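Local coordinates for protein MATE family efflux transporter (Vibrio cholerae, PDB 6IDP) that probably expels drugs and other toxic compounds from the cell in exchange for protons, as a multidrug efflux transporter of the MATE family, at residues 269-274 with 347-352; 277-282 with 319-324; 312-317 with 363-368; 357-362 with 416-421. One frame throughout, in Å; residues are numbered along the deposited sequence.

Contact 1 of 4, residues 269-274 with 347-352; sequences WALGSR and QILNLH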
loop_
_atom_site.group_PDB
_atom_site.type_symbol
_atom_site.label_atom_id
_atom_site.label_comp_id
_atom_site.label_asym_id
_atom_site.label_seq_id
_atom_site.Cartn_x
_atom_site.Cartn_y
_atom_site.Cartn_z
ATOM N N TRP A 269 -12.662 -16.171 -5.244
ATOM C CA TRP A 269 -11.925 -15.479 -4.194
ATOM C C TRP A 269 -11.061 -14.364 -4.775
ATOM O O TRP A 269 -10.909 -13.304 -4.166
ATOM C CB TRP A 269 -11.059 -16.462 -3.409
ATOM C CG TRP A 269 -10.302 -15.818 -2.291
ATOM C CD1 TRP A 269 -9.012 -15.365 -2.326
ATOM C CD2 TRP A 269 -10.784 -15.552 -0.970
ATOM N NE1 TRP A 269 -8.664 -14.836 -1.108
ATOM C CE2 TRP A 269 -9.734 -14.937 -0.258
ATOM C CE3 TRP A 269 -12.001 -15.772 -0.320
ATOM C CZ2 TRP A 269 -9.867 -14.540 1.073
ATOM C CZ3 TRP A 269 -12.130 -15.377 1.000
ATOM C CH2 TRP A 269 -11.070 -14.770 1.681
ATOM N N ALA A 270 -10.494 -14.609 -5.952
ATOM C CA ALA A 270 -9.683 -13.600 -6.620
ATOM C C ALA A 270 -10.526 -12.371 -6.944
ATOM O O ALA A 270 -10.112 -11.242 -6.686
ATOM C CB ALA A 270 -9.049 -14.168 -7.883
ATOM N N LEU A 271 -11.714 -12.594 -7.498
ATOM C CA LEU A 271 -12.629 -11.498 -7.792
ATOM C C LEU A 271 -13.112 -10.829 -6.502
ATOM O O LEU A 271 -13.239 -9.606 -6.442
ATOM C CB LEU A 271 -13.817 -11.995 -8.617
ATOM C CG LEU A 271 -13.481 -12.431 -10.047
ATOM C CD1 LEU A 271 -14.657 -13.149 -10.690
ATOM C CD2 LEU A 271 -13.057 -11.237 -10.889
ATOM N N GLY A 272 -13.370 -11.636 -5.476
ATOM C CA GLY A 272 -13.816 -11.125 -4.193
ATOM C C GLY A 272 -12.783 -10.244 -3.509
ATOM O O GLY A 272 -13.126 -9.217 -2.915
ATOM N N SER A 273 -11.517 -10.647 -3.595
ATOM C CA SER A 273 -10.420 -9.880 -3.014
ATOM C C SER A 273 -10.217 -8.574 -3.770
ATOM O O SER A 273 -9.924 -7.535 -3.174
ATOM C CB SER A 273 -9.126 -10.695 -3.026
ATOM O OG SER A 273 -9.261 -11.882 -2.267
ATOM N N ARG A 274 -10.364 -8.642 -5.089
ATOM C CA ARG A 274 -10.281 -7.462 -5.936
ATOM C C ARG A 274 -11.347 -6.449 -5.539
ATOM O O ARG A 274 -11.076 -5.249 -5.461
ATOM C CB ARG A 274 -10.431 -7.849 -7.409
ATOM C CG ARG A 274 -10.433 -6.671 -8.365
ATOM C CD ARG A 274 -10.732 -7.125 -9.784
ATOM N NE ARG A 274 -9.819 -8.176 -10.220
ATOM C CZ ARG A 274 -8.665 -7.952 -10.840
ATOM N NH1 ARG A 274 -8.279 -6.711 -11.102
ATOM N NH2 ARG A 274 -7.896 -8.972 -11.200
ATOM N N GLN A 347 -21.858 -17.649 -8.575
ATOM C CA GLN A 347 -22.671 -18.092 -7.446
ATOM C C GLN A 347 -21.890 -18.011 -6.133
ATOM O O GLN A 347 -22.428 -17.605 -5.102
ATOM C CB GLN A 347 -23.179 -19.518 -7.666
ATOM C CG GLN A 347 -24.355 -19.625 -8.628
ATOM C CD GLN A 347 -24.925 -21.030 -8.684
ATOM O OE1 GLN A 347 -24.501 -21.912 -7.937
ATOM N NE2 GLN A 347 -25.893 -21.245 -9.568
ATOM N N ILE A 348 -20.622 -18.404 -6.178
ATOM C CA ILE A 348 -19.767 -18.358 -4.997
ATOM C C ILE A 348 -19.380 -16.916 -4.675
ATOM O O ILE A 348 -19.299 -16.528 -3.509
ATOM C CB ILE A 348 -18.496 -19.213 -5.192
ATOM C CG1 ILE A 348 -18.880 -20.674 -5.442
ATOM C CG2 ILE A 348 -17.585 -19.106 -3.979
ATOM C CD1 ILE A 348 -17.692 -21.598 -5.667
ATOM N N LEU A 349 -19.158 -16.122 -5.718
ATOM C CA LEU A 349 -18.850 -14.706 -5.552
ATOM C C LEU A 349 -20.043 -13.953 -4.965
ATOM O O LEU A 349 -19.873 -13.057 -4.139
ATOM C CB LEU A 349 -18.430 -14.091 -6.889
ATOM C CG LEU A 349 -18.144 -12.588 -6.911
ATOM C CD1 LEU A 349 -17.034 -12.217 -5.928
ATOM C CD2 LEU A 349 -17.794 -12.139 -8.324
ATOM N N ASN A 350 -21.247 -14.326 -5.395
ATOM C CA ASN A 350 -22.484 -13.763 -4.850
ATOM C C ASN A 350 -22.528 -13.922 -3.330
ATOM O O ASN A 350 -22.940 -13.012 -2.608
ATOM C CB ASN A 350 -23.700 -14.441 -5.492
ATOM C CG ASN A 350 -24.996 -13.677 -5.270
ATOM O OD1 ASN A 350 -25.100 -12.834 -4.375
ATOM N ND2 ASN A 350 -26.000 -13.980 -6.087
ATOM N N LEU A 351 -22.086 -15.082 -2.852
ATOM C CA LEU A 351 -22.038 -15.353 -1.421
ATOM C C LEU A 351 -21.005 -14.475 -0.720
ATOM O O LEU A 351 -21.246 -13.972 0.374
ATOM C CB LEU A 351 -21.726 -16.827 -1.168
ATOM C CG LEU A 351 -21.860 -17.275 0.287
ATOM C CD1 LEU A 351 -23.283 -17.058 0.775
ATOM C CD2 LEU A 351 -21.456 -18.726 0.438
ATOM N N HIS A 352 -19.852 -14.300 -1.356
ATOM C CA HIS A 352 -18.790 -13.479 -0.791
ATOM C C HIS A 352 -19.264 -12.045 -0.581
ATOM O O HIS A 352 -18.975 -11.426 0.441
ATOM C CB HIS A 352 -17.558 -13.501 -1.699
ATOM C CG HIS A 352 -16.484 -12.543 -1.286
ATOM N ND1 HIS A 352 -15.414 -12.918 -0.505
ATOM C CD2 HIS A 352 -16.318 -11.224 -1.551
ATOM C CE1 HIS A 352 -14.633 -11.868 -0.303
ATOM N NE2 HIS A 352 -15.158 -10.833 -0.925
#
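The first torsion of His352 (chi1 172°) sets CG opposite the main-chain N and brings the imidazole over Gly272, and a similar first torsion sends the Leu349 branches at the same turn of helix 263-279. The ring lies against the bare backbone there: Gly272 CA is 3.8 Å from the centroid of the His352 ring, over one face, a CH-pi contact. Lacking a side chain, Gly272 lets the imidazole come this close. The same ring turns an edge toward the indole. The Trp269 six-membered ring and the His352 ring have centroids 5.8 Å apart and planes at 83°, an offset edge-to-face pair. His352 also meets Phe411 edge-to-face, and Trp269 packs on Phe411, so the aromatic cluster reaches helix 379-435. His352 ND1 is buried and has no polar partner in the model.

Leu349 does the apolar work with both methyls. CD1 stands 3.7 Å from Gly272 N, while CD2 is 4.0 Å from Leu271 CB, the two leucine side chains crossing at about a right angle. Behind the contact, Ser273 OG bonds to Trp269 O at 2.9 Å from above the carbonyl plane. The short segments cross at -34° with axes 9.4 Å apart, a glycine-based contact between roughly parallel helices in the C-terminal bundle of the MATE fold.

Contact 2 of 4, residues 277-282 with 319-324; sequences FFALVA and GFQLLI. With OLC ((2R)-2,3-dihydroxypropyl (9Z)-octadec-9-enoate), chain N; OLC ((2R)-2,3-dihydroxypropyl (9Z)-octadec-9-enoate), chain F.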
loop_
_atom_site.group_PDB
_atom_site.type_symbol
_atom_site.label_atom_id
_atom_site.label_comp_id
_atom_site.label_asym_id
_atom_site.label_seq_id
_atom_site.Cartn_x
_atom_site.Cartn_y
_atom_site.Cartn_z
ATOM N N PHE A 277 -10.477 -4.716 -2.265
ATOM C CA PHE A 277 -9.467 -3.688 -2.462
ATOM C C PHE A 277 -10.111 -2.375 -2.891
ATOM O O PHE A 277 -9.812 -1.317 -2.335
ATOM C CB PHE A 277 -8.435 -4.137 -3.498
ATOM C CG PHE A 277 -7.220 -3.260 -3.556
ATOM C CD1 PHE A 277 -6.144 -3.493 -2.716
ATOM C CD2 PHE A 277 -7.153 -2.198 -4.443
ATOM C CE1 PHE A 277 -5.022 -2.686 -2.761
ATOM C CE2 PHE A 277 -6.034 -1.388 -4.490
ATOM C CZ PHE A 277 -4.968 -1.633 -3.649
ATOM N N PHE A 278 -11.001 -2.449 -3.875
ATOM C CA PHE A 278 -11.695 -1.262 -4.353
ATOM C C PHE A 278 -12.629 -0.683 -3.294
ATOM O O PHE A 278 -12.723 0.535 -3.149
ATOM C CB PHE A 278 -12.479 -1.575 -5.628
ATOM C CG PHE A 278 -11.689 -1.375 -6.885
ATOM C CD1 PHE A 278 -11.433 -0.098 -7.357
ATOM C CD2 PHE A 278 -11.202 -2.460 -7.599
ATOM C CE1 PHE A 278 -10.705 0.096 -8.515
ATOM C CE2 PHE A 278 -10.474 -2.273 -8.760
ATOM C CZ PHE A 278 -10.225 -0.993 -9.218
ATOM N N ALA A 279 -13.307 -1.552 -2.550
ATOM C CA ALA A 279 -14.228 -1.099 -1.510
ATOM C C ALA A 279 -13.498 -0.341 -0.403
ATOM O O ALA A 279 -14.099 0.467 0.306
ATOM C CB ALA A 279 -14.992 -2.280 -0.924
ATOM N N LEU A 280 -12.201 -0.599 -0.267
ATOM C CA LEU A 280 -11.399 0.005 0.793
ATOM C C LEU A 280 -10.436 1.068 0.269
ATOM O O LEU A 280 -9.464 1.413 0.941
ATOM C CB LEU A 280 -10.612 -1.075 1.540
ATOM C CG LEU A 280 -11.354 -1.913 2.586
ATOM C CD1 LEU A 280 -10.543 -3.147 2.945
ATOM C CD2 LEU A 280 -11.653 -1.090 3.835
ATOM N N VAL A 281 -10.701 1.586 -0.926
ATOM C CA VAL A 281 -9.779 2.529 -1.544
ATOM C C VAL A 281 -9.747 3.868 -0.798
ATOM O O VAL A 281 -8.715 4.536 -0.766
ATOM C CB VAL A 281 -10.125 2.760 -3.043
ATOM C CG1 VAL A 281 -11.452 3.484 -3.196
ATOM C CG2 VAL A 281 -9.005 3.516 -3.743
ATOM N N ALA A 282 -10.857 4.251 -0.175
ATOM C CA ALA A 282 -10.888 5.500 0.582
ATOM C C ALA A 282 -10.102 5.356 1.878
ATOM O O ALA A 282 -9.444 6.301 2.324
ATOM C CB ALA A 282 -12.316 5.921 0.872
ATOM N N GLY A 319 -18.819 4.415 8.959
ATOM C CA GLY A 319 -20.005 4.839 8.238
ATOM C C GLY A 319 -19.935 4.556 6.748
ATOM O O GLY A 319 -20.877 4.028 6.160
ATOM N N PHE A 320 -18.807 4.903 6.142
ATOM C CA PHE A 320 -18.614 4.773 4.702
ATOM C C PHE A 320 -18.629 3.310 4.247
ATOM O O PHE A 320 -19.267 2.972 3.248
ATOM C CB PHE A 320 -17.300 5.452 4.300
ATOM C CG PHE A 320 -17.054 5.502 2.821
ATOM C CD1 PHE A 320 -17.831 6.302 1.997
ATOM C CD2 PHE A 320 -16.015 4.778 2.260
ATOM C CE1 PHE A 320 -17.589 6.356 0.633
ATOM C CE2 PHE A 320 -15.766 4.829 0.901
ATOM C CZ PHE A 320 -16.555 5.617 0.085
ATOM N N GLN A 321 -17.939 2.443 4.984
ATOM C CA GLN A 321 -17.914 1.026 4.636
ATOM C C GLN A 321 -19.249 0.333 4.936
ATOM O O GLN A 321 -19.556 -0.697 4.345
ATOM C CB GLN A 321 -16.774 0.306 5.367
ATOM C CG GLN A 321 -15.378 0.872 5.095
ATOM C CD GLN A 321 -15.013 0.892 3.623
ATOM O OE1 GLN A 321 -15.349 -0.026 2.872
ATOM N NE2 GLN A 321 -14.323 1.948 3.202
ATOM N N LEU A 322 -20.035 0.892 5.853
ATOM C CA LEU A 322 -21.370 0.357 6.118
ATOM C C LEU A 322 -22.279 0.587 4.914
ATOM O O LEU A 322 -23.007 -0.314 4.492
ATOM C CB LEU A 322 -21.985 0.985 7.372
ATOM C CG LEU A 322 -23.455 0.650 7.659
ATOM C CD1 LEU A 322 -23.677 -0.853 7.750
ATOM C CD2 LEU A 322 -23.930 1.331 8.934
ATOM N N LEU A 323 -22.227 1.798 4.368
ATOM C CA LEU A 323 -22.997 2.141 3.177
ATOM C C LEU A 323 -22.621 1.270 1.982
ATOM O O LEU A 323 -23.493 0.745 1.290
ATOM C CB LEU A 323 -22.801 3.612 2.821
ATOM C CG LEU A 323 -23.402 4.600 3.815
ATOM C CD1 LEU A 323 -23.321 6.013 3.261
ATOM C CD2 LEU A 323 -24.838 4.214 4.141
ATOM N N ILE A 324 -21.320 1.137 1.743
ATOM C CA ILE A 324 -20.812 0.299 0.666
ATOM C C ILE A 324 -21.313 -1.138 0.810
ATOM O O ILE A 324 -21.743 -1.756 -0.164
ATOM C CB ILE A 324 -19.269 0.315 0.632
ATOM C CG1 ILE A 324 -18.765 1.695 0.211
ATOM C CG2 ILE A 324 -18.733 -0.750 -0.315
ATOM C CD1 ILE A 324 -17.261 1.800 0.171
HETATM C C18 OLC N . -17.838 -0.463 -4.559
HETATM C C17 OLC N . -17.145 0.453 -3.576
HETATM C C16 OLC N . -16.585 1.650 -4.313
HETATM C C12 OLC N . -14.191 5.933 -3.940
HETATM C C15 OLC N . -15.899 2.581 -3.337
HETATM C C13 OLC N . -14.825 4.804 -3.157
HETATM C C14 OLC N . -15.191 3.680 -4.102
HETATM C C18 OLC F . -18.894 -0.927 8.704
HETATM C C10 OLC F . -21.773 3.129 11.875
HETATM C C9 OLC F . -21.316 4.364 12.178
HETATM C C17 OLC F . -19.983 -1.742 9.367
HETATM C C11 OLC F . -21.494 1.941 12.774
HETATM C C8 OLC F . -20.504 4.613 13.431
HETATM C C16 OLC F . -19.633 -1.960 10.821
HETATM C C12 OLC F . -22.253 0.728 12.272
HETATM C C15 OLC F . -20.785 -2.650 11.517
HETATM C C13 OLC F . -21.475 -0.531 12.593
HETATM C C14 OLC F . -21.920 -1.662 11.688
#
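Ile324 meets Ala279 through both branches, CG2 and CD1. From CB, the CG2 branch reaches Ala279 CB, with Ile324 CG2 to Ala279 CB at 4.1 Å. Ile324 CG2 is also 3.8 Å from C17 of one monoolein chain (chain N). The other branch runs out through CG1, which lies anti to the carbonyl carbon (chi1 -68°) and extends CD1 toward helix 263-279. At its tip, Ile324 CD1 is 3.4 Å from Ala279 O and also touches C15 of the same lipid. This is the place where the helix gives way: Leu280, with phi/psi of -108°/19°, leaves helical geometry between helix 263-279 and helix 281-299, a break in the C-terminal half of the MATE fold. Helix 303-330 packs against that break. One turn before Ile324, Phe320 continues the apolar surface, its CE2 lying 3.6 Å from Ala282 CB. At the edge of the Phe320 ring, in its plane, the lipid passes, with C13 3.8 Å from Phe320 CZ; it also meets Val281, whose CG1 is 3.6 Å from C13. Next to Phe320, the Gln321 side chain, bent at chi2, crosses that of Leu280 at about a right angle. Leu280 in turn packs on Leu360, Leu363 and Met367 of helix 360-375, and Phe320 stacks on Phe316.

Contact 3 of 4, residues 312-317 with 363-368; sequences IACQFV and LGICML. With OLC ((2R)-2,3-dihydroxypropyl (9Z)-octadec-9-enoate), chain P.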
loop_
_atom_site.group_PDB
_atom_site.type_symbol
_atom_site.label_atom_id
_atom_site.label_comp_id
_atom_site.label_asym_id
_atom_site.label_seq_id
_atom_site.Cartn_x
_atom_site.Cartn_y
_atom_site.Cartn_z
ATOM N N ILE A 312 -12.603 11.112 14.300
ATOM C CA ILE A 312 -13.261 11.564 13.077
ATOM C C ILE A 312 -12.995 10.579 11.942
ATOM O O ILE A 312 -13.915 10.168 11.237
ATOM C CB ILE A 312 -12.788 12.973 12.657
ATOM C CG1 ILE A 312 -13.287 14.022 13.647
ATOM C CG2 ILE A 312 -13.278 13.313 11.257
ATOM C CD1 ILE A 312 -12.792 15.425 13.345
ATOM N N ALA A 313 -11.732 10.196 11.787
ATOM C CA ALA A 313 -11.334 9.233 10.766
ATOM C C ALA A 313 -12.037 7.890 10.951
ATOM O O ALA A 313 -12.484 7.279 9.980
ATOM C CB ALA A 313 -9.825 9.043 10.783
ATOM N N CYS A 314 -12.124 7.431 12.196
ATOM C CA CYS A 314 -12.773 6.158 12.489
ATOM C C CYS A 314 -14.269 6.218 12.202
ATOM O O CYS A 314 -14.850 5.249 11.715
ATOM C CB CYS A 314 -12.534 5.749 13.945
ATOM S SG CYS A 314 -10.859 5.167 14.289
ATOM N N GLN A 315 -14.887 7.356 12.507
ATOM C CA GLN A 315 -16.307 7.544 12.235
ATOM C C GLN A 315 -16.599 7.446 10.745
ATOM O O GLN A 315 -17.553 6.782 10.337
ATOM C CB GLN A 315 -16.792 8.891 12.769
ATOM C CG GLN A 315 -16.896 8.957 14.278
ATOM C CD GLN A 315 -17.176 10.361 14.775
ATOM O OE1 GLN A 315 -17.820 11.156 14.091
ATOM N NE2 GLN A 315 -16.684 10.674 15.967
ATOM N N PHE A 316 -15.778 8.107 9.935
ATOM C CA PHE A 316 -15.959 8.056 8.492
ATOM C C PHE A 316 -15.836 6.625 7.978
ATOM O O PHE A 316 -16.698 6.152 7.244
ATOM C CB PHE A 316 -14.951 8.955 7.772
ATOM C CG PHE A 316 -14.936 8.762 6.280
ATOM C CD1 PHE A 316 -15.892 9.367 5.478
ATOM C CD2 PHE A 316 -13.977 7.964 5.681
ATOM C CE1 PHE A 316 -15.885 9.181 4.105
ATOM C CE2 PHE A 316 -13.966 7.774 4.304
ATOM C CZ PHE A 316 -14.921 8.385 3.518
ATOM N N VAL A 317 -14.762 5.944 8.372
ATOM C CA VAL A 317 -14.495 4.587 7.909
ATOM C C VAL A 317 -15.647 3.633 8.219
ATOM O O VAL A 317 -16.107 2.901 7.343
ATOM C CB VAL A 317 -13.198 4.033 8.528
ATOM C CG1 VAL A 317 -13.081 2.537 8.277
ATOM C CG2 VAL A 317 -11.993 4.769 7.962
ATOM N N LEU A 363 -12.098 -3.876 9.338
ATOM C CA LEU A 363 -10.779 -4.085 8.752
ATOM C C LEU A 363 -10.125 -2.740 8.465
ATOM O O LEU A 363 -8.925 -2.561 8.681
ATOM C CB LEU A 363 -10.871 -4.921 7.473
ATOM C CG LEU A 363 -9.560 -5.225 6.741
ATOM C CD1 LEU A 363 -8.557 -5.897 7.667
ATOM C CD2 LEU A 363 -9.816 -6.095 5.513
ATOM N N GLY A 364 -10.926 -1.799 7.975
ATOM C CA GLY A 364 -10.465 -0.444 7.740
ATOM C C GLY A 364 -9.944 0.214 9.007
ATOM O O GLY A 364 -8.965 0.958 8.962
ATOM N N ILE A 365 -10.600 -0.058 10.134
ATOM C CA ILE A 365 -10.150 0.453 11.427
ATOM C C ILE A 365 -8.766 -0.097 11.757
ATOM O O ILE A 365 -7.883 0.634 12.213
ATOM C CB ILE A 365 -11.127 0.087 12.563
ATOM C CG1 ILE A 365 -12.453 0.836 12.398
ATOM C CG2 ILE A 365 -10.508 0.395 13.925
ATOM C CD1 ILE A 365 -12.317 2.352 12.474
ATOM N N CYS A 366 -8.588 -1.391 11.508
ATOM C CA CYS A 366 -7.314 -2.060 11.738
ATOM C C CYS A 366 -6.208 -1.437 10.889
ATOM O O CYS A 366 -5.100 -1.195 11.376
ATOM C CB CYS A 366 -7.440 -3.555 11.438
ATOM S SG CYS A 366 -5.990 -4.525 11.898
ATOM N N MET A 367 -6.518 -1.178 9.622
ATOM C CA MET A 367 -5.591 -0.498 8.724
ATOM C C MET A 367 -5.256 0.894 9.246
ATOM O O MET A 367 -4.109 1.332 9.198
ATOM C CB MET A 367 -6.180 -0.394 7.318
ATOM C CG MET A 367 -6.405 -1.733 6.633
ATOM S SD MET A 367 -7.447 -1.595 5.160
ATOM C CE MET A 367 -6.487 -0.460 4.164
ATOM N N LEU A 368 -6.278 1.581 9.743
ATOM C CA LEU A 368 -6.140 2.942 10.240
ATOM C C LEU A 368 -5.250 2.986 11.476
ATOM O O LEU A 368 -4.368 3.834 11.591
ATOM C CB LEU A 368 -7.516 3.527 10.562
ATOM C CG LEU A 368 -7.823 4.953 10.107
ATOM C CD1 LEU A 368 -7.706 5.072 8.598
ATOM C CD2 LEU A 368 -9.214 5.354 10.571
HETATM C C18 OLC P . -12.237 11.214 0.171
HETATM C C10 OLC P . -15.584 13.703 6.268
HETATM C C9 OLC P . -16.494 14.703 6.281
HETATM C C17 OLC P . -13.211 10.620 1.165
HETATM C C11 OLC P . -14.100 14.007 6.307
HETATM C C8 OLC P . -16.057 16.153 6.340
HETATM C C16 OLC P . -13.306 11.513 2.385
HETATM C C12 OLC P . -13.311 12.746 6.596
HETATM C C7 OLC P . -17.175 17.048 5.847
HETATM C C15 OLC P . -12.121 11.265 3.292
HETATM C C13 OLC P . -13.302 11.840 5.383
HETATM C C6 OLC P . -17.857 17.730 7.014
HETATM C C14 OLC P . -12.173 12.229 4.455
HETATM C C5 OLC P . -16.973 18.834 7.551
#
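Helices 303-330 and 360-375 run roughly antiparallel here, the axes of the short segments 9.7 Å apart and their directions at 153°, with the CA atoms of Cys314 and Ile365, and of Val317 and Gly364, facing each other. Leu368 pushes CD2 between three residues: it lies 3.7 Å from Ala313 CB, 3.9 Å from Val317 CG2 and 4.1 Å from Cys314 SG. Its chi1 of -135° is off the staggered values, which places the methyl in that groove, and the Val317 and Leu368 side chains slide past each other in opposite directions. This is packing between neighbouring helices of the C-terminal MATE bundle, its side-chain contacts being apolar groups and a thiol. Ile365 bends at chi2 (-62°), and its CD1 comes 3.7 Å from Cys314 SG. Val317 CG1 lies over the backbone of the other helix, 4.0 Å from Gly364 C, where the glycine offers no side chain. On another flank, monoolein (chain P) covers one face of the Phe316 ring, with C13 3.6 Å from Phe316 CD1.

Contact 4 of 4, residues 357-362 with 416-421; sequences PISLGA and VGNIIA. With OLC ((2R)-2,3-dihydroxypropyl (9Z)-octadec-9-enoate), chain F.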
loop_
_atom_site.group_PDB
_atom_site.type_symbol
_atom_site.label_atom_id
_atom_site.label_comp_id
_atom_site.label_asym_id
_atom_site.label_seq_id
_atom_site.Cartn_x
_atom_site.Cartn_y
_atom_site.Cartn_z
ATOM N N PRO A 357 -18.228 -7.933 2.904
ATOM C CA PRO A 357 -18.153 -6.461 2.894
ATOM C C PRO A 357 -18.566 -5.756 4.189
ATOM O O PRO A 357 -18.045 -4.677 4.476
ATOM C CB PRO A 357 -19.114 -6.078 1.766
ATOM C CG PRO A 357 -19.057 -7.225 0.837
ATOM C CD PRO A 357 -18.956 -8.435 1.722
ATOM N N ILE A 358 -19.475 -6.348 4.954
ATOM C CA ILE A 358 -19.943 -5.721 6.185
ATOM C C ILE A 358 -18.832 -5.685 7.240
ATOM O O ILE A 358 -18.919 -4.962 8.228
ATOM C CB ILE A 358 -21.190 -6.456 6.745
ATOM C CG1 ILE A 358 -21.848 -5.654 7.874
ATOM C CG2 ILE A 358 -20.827 -7.854 7.204
ATOM C CD1 ILE A 358 -22.246 -4.249 7.478
ATOM N N SER A 359 -17.774 -6.453 7.009
ATOM C CA SER A 359 -16.655 -6.513 7.943
ATOM C C SER A 359 -15.521 -5.571 7.548
ATOM O O SER A 359 -14.537 -5.446 8.275
ATOM C CB SER A 359 -16.115 -7.943 8.042
ATOM O OG SER A 359 -15.373 -8.280 6.881
ATOM N N LEU A 360 -15.658 -4.914 6.399
ATOM C CA LEU A 360 -14.574 -4.089 5.868
ATOM C C LEU A 360 -14.417 -2.771 6.637
ATOM O O LEU A 360 -13.370 -2.129 6.572
ATOM C CB LEU A 360 -14.790 -3.813 4.376
ATOM C CG LEU A 360 -14.744 -5.050 3.465
ATOM C CD1 LEU A 360 -14.803 -4.665 1.989
ATOM C CD2 LEU A 360 -13.514 -5.912 3.751
ATOM N N GLY A 361 -15.453 -2.377 7.367
ATOM C CA GLY A 361 -15.360 -1.223 8.241
ATOM C C GLY A 361 -14.392 -1.507 9.370
ATOM O O GLY A 361 -13.524 -0.689 9.685
ATOM N N ALA A 362 -14.536 -2.685 9.970
ATOM C CA ALA A 362 -13.661 -3.117 11.050
ATOM C C ALA A 362 -12.233 -3.348 10.551
ATOM O O ALA A 362 -11.271 -3.059 11.259
ATOM C CB ALA A 362 -14.210 -4.377 11.695
ATOM N N VAL A 416 -15.805 -12.832 10.755
ATOM C CA VAL A 416 -15.509 -12.850 12.182
ATOM C C VAL A 416 -14.097 -12.343 12.450
ATOM O O VAL A 416 -13.881 -11.527 13.345
ATOM C CB VAL A 416 -15.668 -14.262 12.772
ATOM C CG1 VAL A 416 -15.217 -14.290 14.228
ATOM C CG2 VAL A 416 -17.111 -14.723 12.647
ATOM N N GLY A 417 -13.142 -12.822 11.658
ATOM C CA GLY A 417 -11.752 -12.439 11.809
ATOM C C GLY A 417 -11.528 -10.946 11.668
ATOM O O GLY A 417 -10.812 -10.343 12.469
ATOM N N ASN A 418 -12.142 -10.346 10.652
ATOM C CA ASN A 418 -11.987 -8.919 10.407
ATOM C C ASN A 418 -12.551 -8.072 11.541
ATOM O O ASN A 418 -11.939 -7.090 11.957
ATOM C CB ASN A 418 -12.653 -8.526 9.088
ATOM C CG ASN A 418 -11.852 -8.965 7.878
ATOM O OD1 ASN A 418 -10.664 -9.265 7.983
ATOM N ND2 ASN A 418 -12.499 -8.996 6.718
ATOM N N ILE A 419 -13.721 -8.463 12.037
ATOM C CA ILE A 419 -14.387 -7.731 13.105
ATOM C C ILE A 419 -13.581 -7.774 14.397
ATOM O O ILE A 419 -13.397 -6.746 15.057
ATOM C CB ILE A 419 -15.796 -8.289 13.357
ATOM C CG1 ILE A 419 -16.725 -7.881 12.214
ATOM C CG2 ILE A 419 -16.344 -7.801 14.698
ATOM C CD1 ILE A 419 -18.143 -8.377 12.372
ATOM N N ILE A 420 -13.098 -8.962 14.747
ATOM C CA ILE A 420 -12.269 -9.133 15.931
ATOM C C ILE A 420 -10.988 -8.306 15.821
ATOM O O ILE A 420 -10.593 -7.627 16.768
ATOM C CB ILE A 420 -11.910 -10.616 16.160
ATOM C CG1 ILE A 420 -13.173 -11.427 16.465
ATOM C CG2 ILE A 420 -10.908 -10.756 17.291
ATOM C CD1 ILE A 420 -12.902 -12.876 16.824
ATOM N N ALA A 421 -10.361 -8.354 14.650
ATOM C CA ALA A 421 -9.108 -7.647 14.404
ATOM C C ALA A 421 -9.252 -6.134 14.557
ATOM O O ALA A 421 -8.374 -5.475 15.117
ATOM C CB ALA A 421 -8.587 -7.981 13.022
HETATM C C18 OLC F . -18.894 -0.927 8.704
HETATM C C10 OLC F . -21.773 3.129 11.875
HETATM C C9 OLC F . -21.316 4.364 12.178
HETATM C C17 OLC F . -19.983 -1.742 9.367
HETATM C C11 OLC F . -21.494 1.941 12.774
HETATM C C8 OLC F . -20.504 4.613 13.431
HETATM C C16 OLC F . -19.633 -1.960 10.821
HETATM C C12 OLC F . -22.253 0.728 12.272
HETATM C C15 OLC F . -20.785 -2.650 11.517
HETATM C C13 OLC F . -21.475 -0.531 12.593
HETATM C C14 OLC F . -21.920 -1.662 11.688
#
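Ser359 and Asn418 meet through a side-chain hydrogen bond at the junction between the start of helix 360-375 and helix 379-435, two elements of the C-terminal half of the MATE fold. The Asn418 amide is turned so that the Ser359 hydroxyl lies only 2° out of its plane. Asn418 ND2 gives its N-H to Ser359 OG at 3.0 Å with an N-H...O angle of 172°, an almost straight bond. Ser359 OG sits between its own backbone N and carbonyl carbon (chi1 74°), and it also hydrogen-bonds Val356 O. At the other end of the amide, Asn418 OD1 bonds Arg389 NH2, so the group is gripped at both ends and its rotation is fixed. Further along the chain, Ala362 points its CB at the backbone of the second helix, 3.5 Å from Asn418 O and 3.6 Å from Ile419 CA. Ile419 adds an apolar contact, its CG1 4.2 Å from Ser359 CB. Away from Asn418, monoolein (chain F) brings C18 to 3.6 Å from Gly361 CA.

How the contacts relate
All four contacts are largely buried. Contact 1 lies farthest from the chain centre, about 22 Å measured between centres; contacts 2 and 3 are at about 16 Å. Contacts 1 and 2 share helix 263-279, contacts 2 and 3 share helix 303-330, and contacts 3 and 4 share helix 360-375, which links the set in series. Chemistry changes along it: an imidazole over a glycine and against an indole in contact 1, apolar packing at a helix break in contact 2, close-set methyls and a thiol in contact 3, and a straight amide-hydroxyl bond in contact 4. Lipid chains border contacts 2, 3 and 4. Val317 of contact 3 packs on Gly361 of contact 4, and contact 1 packs on contact 4 where His352 O meets Pro357 CD.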